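Long-range contacts in cellulosomal scaffoldin adaptor protein B (Acetivibrio cellulolyticus, PDB 3BWZ), which helps build the cellulosome as an adaptor scaffoldin, the type II cohesin module described here being of the kind that binds a type II dockerin: residues Q49-S54 with K117-K122; D141-F146 with Y157-P162. One frame throughout, in Å; residues are numbered along the deposited sequence. Where two conformers were deposited one is given.

Contact 1: residues Q49-S54 with K117-K122. With NO3 (nitrate ion), chain B.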
loop_
_atom_site.group_PDB
_atom_site.type_symbol
_atom_site.label_atom_id
_atom_site.label_comp_id
_atom_site.label_asym_id
_atom_site.label_seq_id
_atom_site.Cartn_x
_atom_site.Cartn_y
_atom_site.Cartn_z
ATOM N N GLN A 49 -2.627 5.411 -13.515
ATOM C CA GLN A 49 -2.604 6.714 -12.833
ATOM C C GLN A 49 -3.318 6.597 -11.500
ATOM O O GLN A 49 -4.488 6.232 -11.469
ATOM C CB GLN A 49 -3.322 7.765 -13.657
ATOM C CG GLN A 49 -3.389 9.121 -12.978
ATOM C CD GLN A 49 -4.147 10.163 -13.753
ATOM O OE1 GLN A 49 -3.786 11.369 -13.753
ATOM N NE2 GLN A 49 -5.160 9.740 -14.420
ATOM N N PRO A 50 -2.651 6.928 -10.371
ATOM C CA PRO A 50 -3.331 6.819 -9.082
ATOM C C PRO A 50 -4.370 7.929 -8.934
ATOM O O PRO A 50 -4.097 9.111 -9.230
ATOM C CB PRO A 50 -2.180 6.951 -8.071
ATOM C CG PRO A 50 -1.151 7.735 -8.775
ATOM C CD PRO A 50 -1.249 7.358 -10.217
ATOM N N VAL A 51 -5.545 7.550 -8.450
ATOM C CA VAL A 51 -6.684 8.427 -8.260
ATOM C C VAL A 51 -7.303 8.143 -6.898
ATOM O O VAL A 51 -7.249 7.024 -6.390
ATOM C CB VAL A 51 -7.743 8.248 -9.367
ATOM C CG1 VAL A 51 -7.152 8.647 -10.719
ATOM C CG2 VAL A 51 -8.317 6.827 -9.390
ATOM N N THR A 52 -7.897 9.170 -6.309
ATOM C CA THR A 52 -8.614 9.028 -5.040
ATOM C C THR A 52 -9.920 8.267 -5.247
ATOM O O THR A 52 -10.378 8.032 -6.367
ATOM C CB THR A 52 -8.909 10.389 -4.430
ATOM O OG1 THR A 52 -9.924 11.030 -5.221
ATOM C CG2 THR A 52 -7.650 11.247 -4.309
ATOM N N SER A 53 -10.552 7.894 -4.149
ATOM C CA SER A 53 -11.849 7.228 -4.192
ATOM C C SER A 53 -12.926 8.128 -4.801
ATOM O O SER A 53 -13.944 7.637 -5.267
ATOM C CB SER A 53 -12.238 6.733 -2.774
ATOM O OG SER A 53 -12.553 7.879 -2.042
ATOM N N SER A 54 -12.699 9.441 -4.804
ATOM C CA SER A 54 -13.588 10.399 -5.467
ATOM C C SER A 54 -13.247 10.592 -6.955
ATOM O O SER A 54 -13.930 11.336 -7.645
ATOM C CB SER A 54 -13.538 11.741 -4.743
ATOM O OG SER A 54 -13.976 11.590 -3.399
ATOM N N LYS A 117 -6.133 3.324 -5.670
ATOM C CA LYS A 117 -6.877 3.103 -6.885
ATOM C C LYS A 117 -6.085 3.645 -8.068
ATOM O O LYS A 117 -5.498 4.712 -7.998
ATOM C CB LYS A 117 -8.239 3.762 -6.779
ATOM C CG LYS A 117 -9.126 3.036 -5.784
ATOM C CD LYS A 117 -10.393 3.804 -5.477
ATOM C CE LYS A 117 -11.319 3.013 -4.614
ATOM N NZ LYS A 117 -12.006 1.934 -5.366
ATOM N N PHE A 118 -6.135 2.901 -9.164
ATOM C CA PHE A 118 -5.452 3.262 -10.394
ATOM C C PHE A 118 -6.407 3.270 -11.564
ATOM O O PHE A 118 -7.123 2.299 -11.797
ATOM C CB PHE A 118 -4.307 2.293 -10.717
ATOM C CG PHE A 118 -3.161 2.334 -9.763
ATOM C CD1 PHE A 118 -3.072 1.429 -8.712
ATOM C CD2 PHE A 118 -2.139 3.242 -9.933
ATOM C CE1 PHE A 118 -2.000 1.470 -7.854
ATOM C CE2 PHE A 118 -1.061 3.275 -9.083
ATOM C CZ PHE A 118 -0.996 2.381 -8.052
ATOM N N LYS A 119 -6.388 4.359 -12.318
ATOM C CA LYS A 119 -7.066 4.425 -13.607
ATOM C C LYS A 119 -6.170 3.815 -14.673
ATOM O O LYS A 119 -4.981 4.137 -14.757
ATOM C CB LYS A 119 -7.388 5.881 -13.923
ATOM C CG LYS A 119 -8.099 6.268 -15.216
ATOM C CD LYS A 119 -7.877 7.788 -15.542
ATOM C CE LYS A 119 -8.274 8.746 -14.419
ATOM N NZ LYS A 119 -7.870 10.178 -14.703
ATOM N N VAL A 120 -6.747 2.948 -15.507
ATOM C CA VAL A 120 -6.006 2.294 -16.574
ATOM C C VAL A 120 -5.934 3.226 -17.785
ATOM O O VAL A 120 -6.952 3.509 -18.431
ATOM C CB VAL A 120 -6.661 0.950 -16.970
ATOM C CG1 VAL A 120 -5.902 0.311 -18.124
ATOM C CG2 VAL A 120 -6.726 0.021 -15.740
ATOM N N LEU A 121 -4.729 3.693 -18.072
ATOM C CA LEU A 121 -4.493 4.584 -19.215
ATOM C C LEU A 121 -4.307 3.809 -20.519
ATOM O O LEU A 121 -4.722 4.273 -21.586
ATOM C CB LEU A 121 -3.246 5.441 -18.990
ATOM C CG LEU A 121 -3.246 6.277 -17.704
ATOM C CD1 LEU A 121 -1.951 7.110 -17.592
ATOM C CD2 LEU A 121 -4.491 7.153 -17.599
ATOM N N LYS A 122 -3.622 2.672 -20.417
ATOM C CA LYS A 122 -3.250 1.840 -21.569
ATOM C C LYS A 122 -3.479 0.392 -21.230
ATOM O O LYS A 122 -3.233 -0.020 -20.099
ATOM C CB LYS A 122 -1.763 2.029 -21.932
ATOM C CG LYS A 122 -1.366 3.440 -22.225
ATOM C CD LYS A 122 0.081 3.541 -22.711
ATOM C CE LYS A 122 0.291 2.996 -24.104
ATOM N NZ LYS A 122 -0.485 3.760 -25.124
HETATM N N NO3 B . -10.852 7.583 1.258
HETATM O O1 NO3 B . -11.558 6.535 0.666
HETATM O O2 NO3 B . -10.498 8.659 0.452
HETATM O O3 NO3 B . -10.159 7.333 2.456
HETATM O O HOH W 1 -6.661 5.758 -4.071
#
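Strand 48-51 runs antiparallel to the end of strand 111-120 in the cohesin beta-sandwich, the short axes 4.3 Å apart and their directions 132° apart, a marked twist. Gln-49 and Lys-119 form a hydrogen-bonded pair: Gln-49 N gives to Lys-119 O at 3.0 Å, and Lys-119 N returns a bond to Gln-49 O at 2.8 Å. Val-51 N gives a fairly straight bond to Lys-117 O (2.9 Å, 166° at the hydrogen). Pro-50, which has no N-H to give, fills the non-hydrogen-bonded position opposite Phe-118; its ring carbon CB packs on Phe-118 CE2 at 4.0 Å. This buried face continues with Tyr-43 and Leu-48, both touching Phe-118. On the other face lie Gln-49, Val-51 and the two lysines. In the conformer given, Lys-119 leaves with CG anti to the backbone N (chi1 180°) and bends at chi3; its chain crosses Val-51 at about a right angle, Lys-119 CE 3.9 Å from Val-51 CG1, and lies alongside Gln-49. Lys-117 keeps an extended chain as far as CE, laying CD against Ser-53 CA, and its NZ bonds Thr-23 OG1 of neighbouring strand 21-29. At the Val-51/Lys-117 pair one water bridges the backbones, donating to Val-51 O at 2.7 Å and accepting from Lys-117 N at 3.0 Å.

Contact 2: residues D141-F146 with Y157-P162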
loop_
_atom_site.group_PDB
_atom_site.type_symbol
_atom_site.label_atom_id
_atom_site.label_comp_id
_atom_site.label_asym_id
_atom_site.label_seq_id
_atom_site.Cartn_x
_atom_site.Cartn_y
_atom_site.Cartn_z
ATOM N N ASP A 141 12.061 -5.043 0.960
ATOM C CA ASP A 141 11.330 -4.970 -0.300
ATOM C C ASP A 141 10.322 -3.872 -0.261
ATOM O O ASP A 141 9.145 -4.045 -0.604
ATOM C CB ASP A 141 10.677 -6.283 -0.667
ATOM C CG ASP A 141 11.704 -7.356 -1.001
ATOM O OD1 ASP A 141 12.922 -7.060 -1.109
ATOM O OD2 ASP A 141 11.290 -8.518 -1.108
ATOM N N GLY A 142 10.787 -2.702 0.132
ATOM C CA GLY A 142 9.939 -1.524 0.095
ATOM C C GLY A 142 8.974 -1.362 1.234
ATOM O O GLY A 142 8.135 -0.471 1.180
ATOM N N THR A 143 9.121 -2.175 2.281
ATOM C CA THR A 143 8.199 -2.157 3.411
ATOM C C THR A 143 8.925 -1.953 4.737
ATOM O O THR A 143 9.947 -2.571 4.990
ATOM C CB THR A 143 7.327 -3.446 3.470
ATOM O OG1 THR A 143 8.086 -4.563 3.939
ATOM C CG2 THR A 143 6.693 -3.767 2.117
ATOM N N VAL A 144 8.327 -1.123 5.592
ATOM C CA VAL A 144 8.753 -0.995 6.970
ATOM C C VAL A 144 7.481 -1.135 7.798
ATOM O O VAL A 144 6.547 -0.338 7.618
ATOM C CB VAL A 144 9.441 0.342 7.278
ATOM C CG1 VAL A 144 9.853 0.379 8.732
ATOM C CG2 VAL A 144 10.634 0.526 6.409
ATOM N N LEU A 145 7.436 -2.142 8.670
ATOM C CA LEU A 145 6.301 -2.341 9.560
ATOM C C LEU A 145 6.730 -2.054 10.982
ATOM O O LEU A 145 7.853 -2.393 11.358
ATOM C CB LEU A 145 5.783 -3.778 9.436
ATOM C CG LEU A 145 5.523 -4.311 8.025
ATOM C CD1 LEU A 145 4.962 -5.736 8.113
ATOM C CD2 LEU A 145 4.641 -3.383 7.197
ATOM N N PHE A 146 5.851 -1.432 11.750
ATOM C CA PHE A 146 6.117 -1.076 13.141
ATOM C C PHE A 146 5.218 -1.854 14.080
ATOM O O PHE A 146 4.070 -2.126 13.743
ATOM C CB PHE A 146 5.881 0.418 13.382
ATOM C CG PHE A 146 6.739 1.286 12.548
ATOM C CD1 PHE A 146 6.230 1.956 11.457
ATOM C CD2 PHE A 146 8.072 1.456 12.857
ATOM C CE1 PHE A 146 7.047 2.760 10.680
ATOM C CE2 PHE A 146 8.891 2.276 12.081
ATOM C CZ PHE A 146 8.373 2.902 11.000
ATOM N N TYR A 157 8.261 -11.888 8.007
ATOM C CA TYR A 157 7.093 -11.753 7.139
ATOM C C TYR A 157 7.465 -11.779 5.670
ATOM O O TYR A 157 8.562 -11.353 5.260
ATOM C CB TYR A 157 6.296 -10.490 7.501
ATOM C CG TYR A 157 6.987 -9.162 7.236
ATOM C CD1 TYR A 157 6.792 -8.502 6.036
ATOM C CD2 TYR A 157 7.798 -8.553 8.183
ATOM C CE1 TYR A 157 7.374 -7.283 5.773
ATOM C CE2 TYR A 157 8.396 -7.328 7.913
ATOM C CZ TYR A 157 8.181 -6.685 6.718
ATOM O OH TYR A 157 8.755 -5.474 6.472
ATOM N N SER A 158 6.545 -12.315 4.864
ATOM C CA SER A 158 6.730 -12.280 3.427
ATOM C C SER A 158 6.171 -10.986 2.854
ATOM O O SER A 158 5.264 -10.365 3.427
ATOM C CB SER A 158 6.041 -13.475 2.796
ATOM O OG SER A 158 4.677 -13.457 3.154
ATOM N N VAL A 159 6.718 -10.602 1.712
ATOM C CA VAL A 159 6.274 -9.437 0.972
ATOM C C VAL A 159 5.825 -9.935 -0.394
ATOM O O VAL A 159 6.663 -10.305 -1.235
ATOM C CB VAL A 159 7.377 -8.361 0.878
ATOM C CG1 VAL A 159 6.849 -7.163 0.118
ATOM C CG2 VAL A 159 7.858 -7.961 2.263
ATOM N N ILE A 160 4.503 -10.028 -0.570
ATOM C CA ILE A 160 3.914 -10.684 -1.725
ATOM C C ILE A 160 3.544 -9.593 -2.751
ATOM O O ILE A 160 2.584 -8.845 -2.588
ATOM C CB ILE A 160 2.676 -11.547 -1.318
ATOM C CG1 ILE A 160 3.013 -12.534 -0.193
ATOM C CG2 ILE A 160 2.067 -12.250 -2.522
ATOM C CD1 ILE A 160 1.793 -13.130 0.471
ATOM N N GLN A 161 4.358 -9.527 -3.790
ATOM C CA GLN A 161 4.325 -8.476 -4.786
ATOM C C GLN A 161 5.324 -8.890 -5.870
ATOM O O GLN A 161 6.283 -9.583 -5.570
ATOM C CB GLN A 161 4.703 -7.111 -4.166
ATOM C CG GLN A 161 6.131 -7.028 -3.608
ATOM C CD GLN A 161 7.161 -6.639 -4.612
ATOM O OE1 GLN A 161 6.869 -5.973 -5.595
ATOM N NE2 GLN A 161 8.413 -7.009 -4.337
ATOM N N PRO A 162 5.144 -8.450 -7.121
ATOM C CA PRO A 162 4.184 -7.476 -7.583
ATOM C C PRO A 162 2.779 -8.010 -7.803
ATOM O O PRO A 162 2.575 -9.214 -7.976
ATOM C CB PRO A 162 4.779 -7.035 -8.926
ATOM C CG PRO A 162 5.443 -8.242 -9.433
ATOM C CD PRO A 162 6.032 -8.898 -8.212
HETATM O O HOH W 2 8.950 -8.933 -2.222
#
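Apolar contact between Leu-145 and Tyr-157 joins the two segments, whose end-to-end directions lie 131° apart. Leu-145 sets its CD1 methyl over one face of the Tyr-157 ring, 3.6 Å from the ring centroid and 10° off the normal, a CH-pi contact close to the ring axis. The ring is turned inward by chi1 of 67°, which places CG between the backbone N and carbonyl carbon of Tyr-157. Further along, Val-159 and Thr-143 approach tip to tip, Val-159 CG1 lying 3.9 Å from Thr-143 CG2, and the same CG1 methyl meets Asp-141 CB at 4.0 Å.

Among the polar contacts, Tyr-157 OH donates to Thr-143 OG1 at 2.8 Å, though the position of this phenol oxygen is less certain. Thr-143 OG1 sits at the ring edge, in its plane, and also bonds Ile-140 O, so the threonine hydroxyl links the tyrosine to the loop that leads into strand 143-147. A water joins the other end: it donates to Asp-141 OD2 at 2.6 Å and to Val-159 O at 2.8 Å, and accepts from Gln-161 NE2. Gln-161 OE1 accepts from Phe-130 N, and with the water on NE2 this holds the amide at both ends.

With no backbone bond between the segments, this is partly buried side-chain packing between strands 143-147 and 158-165 and the residues leading into them, two unpaired strands of the cohesin beta-sandwich.

In the fold
Contact 1 closes along the chain before contact 2 opens; their centres stand 23 Å apart on opposite sides of the chain's centre, and their nearest atoms are about 11 Å apart. A continuous strand path connects them: 111-120 pairs with 21-29, which pairs with 6-11, and 6-11 runs parallel to 158-165; 158-165 pairs in turn with 126-130, and 126-130 with 34-42, which also pairs with 143-147. Contact 1 thus joins neighbouring strands 48-51 and 111-120 by backbone bonds, while contact 2 joins, by side chains and a water, two strands separated in the sheet by 34-42 and 126-130, both within the one cohesin module.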